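Local structure of [PSI+] inducibility protein 3 (Saccharomyces cerevisiae, 1ZX6) at residues D25-L30 with G40-T46. The protein is represented here by its SH3 domain and, when overproduced, promotes de novo induction of the [PSI+] prion form of SUP35, besides interacting with LAS17 and RSP5. Numbering follows the deposited sequence.
Sequences DKVQLL and GSCNGRT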
ATOM      1  N   ASP A  25      -7.538  -3.296   4.064  1.00 24.45           N
ATOM      2  CA  ASP A  25      -7.582  -2.093   3.218  1.00 24.27           C
ATOM      3  C   ASP A  25      -7.255  -2.510   1.785  1.00 23.64           C
ATOM      4  O   ASP A  25      -6.249  -3.172   1.571  1.00 24.70           O
ATOM      5  CB  ASP A  25      -6.502  -1.063   3.608  1.00 25.57           C
ATOM      6  CG  ASP A  25      -6.865  -0.223   4.827  1.00 23.72           C
ATOM      7  OD1 ASP A  25      -8.032  -0.249   5.266  1.00 26.65           O
ATOM      8  OD2 ASP A  25      -5.945   0.513   5.308  1.00 25.90           O
ATOM      9  N   LYS A  26      -8.093  -2.102   0.822  1.00 22.64           N
ATOM     10  CA  LYS A  26      -7.823  -2.307  -0.611  1.00 24.36           C
ATOM     11  C   LYS A  26      -7.252  -1.024  -1.202  1.00 23.93           C
ATOM     12  O   LYS A  26      -7.795   0.057  -1.016  1.00 24.29           O
ATOM     13  CB  LYS A  26      -9.090  -2.780  -1.332  1.00 24.76           C
ATOM     14  CG  LYS A  26      -9.572  -4.164  -0.805  1.00 25.21           C
ATOM     15  CD  LYS A  26     -10.925  -4.619  -1.322  1.00 26.37           C
ATOM     16  CE  LYS A  26     -12.053  -3.788  -0.786  1.00 26.39           C
ATOM     17  NZ  LYS A  26     -12.182  -3.773   0.707  1.00 23.54           N
ATOM     18  N   VAL A  27      -6.150  -1.180  -1.928  1.00 23.20           N
ATOM     19  CA  VAL A  27      -5.284  -0.097  -2.344  1.00 22.51           C
ATOM     20  C   VAL A  27      -5.194  -0.138  -3.855  1.00 22.47           C
ATOM     21  O   VAL A  27      -4.965  -1.200  -4.437  1.00 23.81           O
ATOM     22  CB  VAL A  27      -3.895  -0.278  -1.754  1.00 22.96           C
ATOM     23  CG1 VAL A  27      -2.979   0.869  -2.099  1.00 24.62           C
ATOM     24  CG2 VAL A  27      -3.995  -0.461  -0.246  1.00 24.21           C
ATOM     25  N   GLN A  28      -5.394   1.007  -4.490  1.00 23.50           N
ATOM     26  CA  GLN A  28      -5.186   1.113  -5.926  1.00 24.32           C
ATOM     27  C   GLN A  28      -3.680   1.148  -6.160  1.00 24.57           C
ATOM     28  O   GLN A  28      -3.012   2.031  -5.666  1.00 25.04           O
ATOM     29  CB  GLN A  28      -5.833   2.377  -6.479  1.00 23.85           C
ATOM     30  CG  GLN A  28      -5.678   2.501  -7.973  1.00 25.23           C
ATOM     31  CD  GLN A  28      -6.428   3.688  -8.575  1.00 26.25           C
ATOM     32  OE1 GLN A  28      -6.927   4.566  -7.867  1.00 32.84           O
ATOM     33  NE2 GLN A  28      -6.543   3.684  -9.896  1.00 31.11           N
ATOM     34  N   LEU A  29      -3.142   0.190  -6.918  1.00 25.05           N
ATOM     35  CA  LEU A  29      -1.710   0.143  -7.156  1.00 25.86           C
ATOM     36  C   LEU A  29      -1.367   1.064  -8.310  1.00 25.80           C
ATOM     37  O   LEU A  29      -1.816   0.828  -9.445  1.00 28.18           O
ATOM     38  CB  LEU A  29      -1.280  -1.310  -7.442  1.00 27.28           C
ATOM     39  CG  LEU A  29       0.179  -1.622  -7.732  1.00 27.37           C
ATOM     40  CD1 LEU A  29       1.137  -0.978  -6.753  1.00 31.31           C
ATOM     41  CD2 LEU A  29       0.369  -3.160  -7.778  1.00 28.89           C
ATOM     42  N   LEU A  30      -0.607   2.125  -8.038  1.00 22.97           N
ATOM     43  CA  LEU A  30      -0.259   3.115  -9.057  1.00 24.34           C
ATOM     44  C   LEU A  30       1.061   2.783  -9.769  1.00 21.91           C
ATOM     45  O   LEU A  30       1.180   2.932 -11.010  1.00 21.94           O
ATOM     46  CB  LEU A  30      -0.149   4.502  -8.438  1.00 24.52           C
ATOM     47  CG  LEU A  30      -1.450   5.012  -7.788  1.00 27.47           C
ATOM     48  CD1 LEU A  30      -1.191   6.190  -6.858  1.00 26.04           C
ATOM     49  CD2 LEU A  30      -2.434   5.430  -8.866  1.00 27.82           C
ATOM     50  N   GLY A  40       0.694   3.720  -4.044  1.00 21.74           N
ATOM     51  CA  GLY A  40      -0.732   3.443  -4.230  1.00 22.11           C
ATOM     52  C   GLY A  40      -1.609   4.468  -3.542  1.00 21.56           C
ATOM     53  O   GLY A  40      -1.100   5.414  -2.949  1.00 21.73           O
ATOM     54  N   SER A  41      -2.916   4.272  -3.676  1.00 22.38           N
ATOM     55  CA  SER A  41      -3.908   5.136  -3.048  1.00 24.31           C
ATOM     56  C   SER A  41      -4.954   4.289  -2.323  1.00 25.53           C
ATOM     57  O   SER A  41      -5.316   3.202  -2.779  1.00 24.86           O
ATOM     58  CB  SER A  41      -4.564   6.078  -4.070  1.00 26.04           C
ATOM     59  OG  SER A  41      -5.361   5.360  -4.988  1.00 30.59           O
ATOM     60  N   CYS A  42      -5.420   4.799  -1.187  1.00 24.68           N
ATOM     61  CA  CYS A  42      -6.417   4.113  -0.373  1.00 24.84           C
ATOM     62  C   CYS A  42      -7.222   5.155   0.393  1.00 24.52           C
ATOM     63  O   CYS A  42      -6.652   5.958   1.108  1.00 23.93           O
ATOM     64  CB  CYS A  42      -5.744   3.177   0.642  1.00 26.02           C
ATOM     65  SG  CYS A  42      -6.889   2.246   1.646  1.00 28.55           S
ATOM     66  N   ASN A  43      -8.534   5.115   0.239  1.00 25.37           N
ATOM     67  CA  ASN A  43      -9.426   5.977   0.984  1.00 25.73           C
ATOM     68  C   ASN A  43      -9.006   7.441   0.874  1.00 25.65           C
ATOM     69  O   ASN A  43      -9.002   8.170   1.872  1.00 25.60           O
ATOM     70  CB  ASN A  43      -9.441   5.538   2.450  1.00 25.90           C
ATOM     71  CG  ASN A  43      -9.956   4.110   2.635  1.00 29.54           C
ATOM     72  OD1 ASN A  43     -10.708   3.598   1.794  1.00 29.38           O
ATOM     73  ND2 ASN A  43      -9.564   3.463   3.756  1.00 28.15           N
ATOM     74  N   GLY A  44      -8.621   7.863  -0.332  1.00 24.67           N
ATOM     75  CA  GLY A  44      -8.284   9.260  -0.573  1.00 24.75           C
ATOM     76  C   GLY A  44      -6.843   9.671  -0.295  1.00 24.37           C
ATOM     77  O   GLY A  44      -6.462  10.783  -0.624  1.00 24.50           O
ATOM     78  N   ARG A  45      -6.044   8.788   0.304  1.00 22.88           N
ATOM     79  CA  ARG A  45      -4.625   9.066   0.604  1.00 23.88           C
ATOM     80  C   ARG A  45      -3.712   8.412  -0.440  1.00 22.52           C
ATOM     81  O   ARG A  45      -3.982   7.283  -0.870  1.00 22.98           O
ATOM     82  CB  ARG A  45      -4.261   8.508   1.999  1.00 23.99           C
ATOM     83  CG  ARG A  45      -4.897   9.219   3.181  1.00 27.59           C
ATOM     84  CD  ARG A  45      -4.785   8.386   4.467  1.00 30.17           C
ATOM     85  NE  ARG A  45      -5.488   7.111   4.313  1.00 34.74           N
ATOM     86  CZ  ARG A  45      -4.938   5.900   4.362  1.00 34.83           C
ATOM     87  NH1 ARG A  45      -3.636   5.721   4.590  1.00 36.66           N
ATOM     88  NH2 ARG A  45      -5.711   4.848   4.169  1.00 34.87           N
ATOM     89  N   THR A  46      -2.607   9.076  -0.791  1.00 22.30           N
ATOM     90  CA  THR A  46      -1.651   8.538  -1.764  1.00 23.27           C
ATOM     91  C   THR A  46      -0.252   8.516  -1.115  1.00 24.06           C
ATOM     92  O   THR A  46       0.149   9.475  -0.483  1.00 24.80           O
ATOM     93  CB  THR A  46      -1.608   9.360  -3.060  1.00 23.91           C
ATOM     94  OG1 THR A  46      -2.898   9.334  -3.692  1.00 24.56           O
ATOM     95  CG2 THR A  46      -0.550   8.825  -4.039  1.00 23.48           C
TER
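The guanidinium of Arg-45 turns an edge to the carboxylate of Asp-25, OD2 lying near the guanidinium plane, but at 4.5 Å from NH2 the opposite charges stay beyond a salt bridge. Their hydrogen bonds lie elsewhere: OD2 accepts from the backbone N of Lys-22, and NH1 donates to the carbonyl of Gly-20. Next to the Asp-25 side chain, Cys-42 extends SG anti to its backbone N (chi1 -178°), which carries the sulfur to 3.9 Å from CB of Asp-25. The methyls of Val-27 diverge: CG2 packs on CB of Cys-42 (4.1 Å), while CG1 lies alongside the Ser-41 carbonyl, 3.4 Å from its O. That same oxygen accepts the N-H of Gln-28 at 2.8 Å, and Ser-41 N returns a bond to Gln-28 O at 3.0 Å; these reciprocal bonds, with segments 26-30 and 40-42 running 153° apart, identify an antiparallel hydrogen-bonded pair. On the sheet face shared by Gln-28 and Ser-41, CB of Gln-28 rests 3.4 Å from OG of Ser-41. Farther along, Leu-30 lays CD1 over the Gly-40 backbone and reaches CG2 of Thr-46 at 3.9 Å, across the intervening strand 37-42. Reciprocal backbone bonds between Cys-42 and Arg-45 close a type I' turn, that of the distal hairpin (strands 37-42 and 45-50), which follows hairpin 26-32/37-42 in the meander of an SH3 beta barrel.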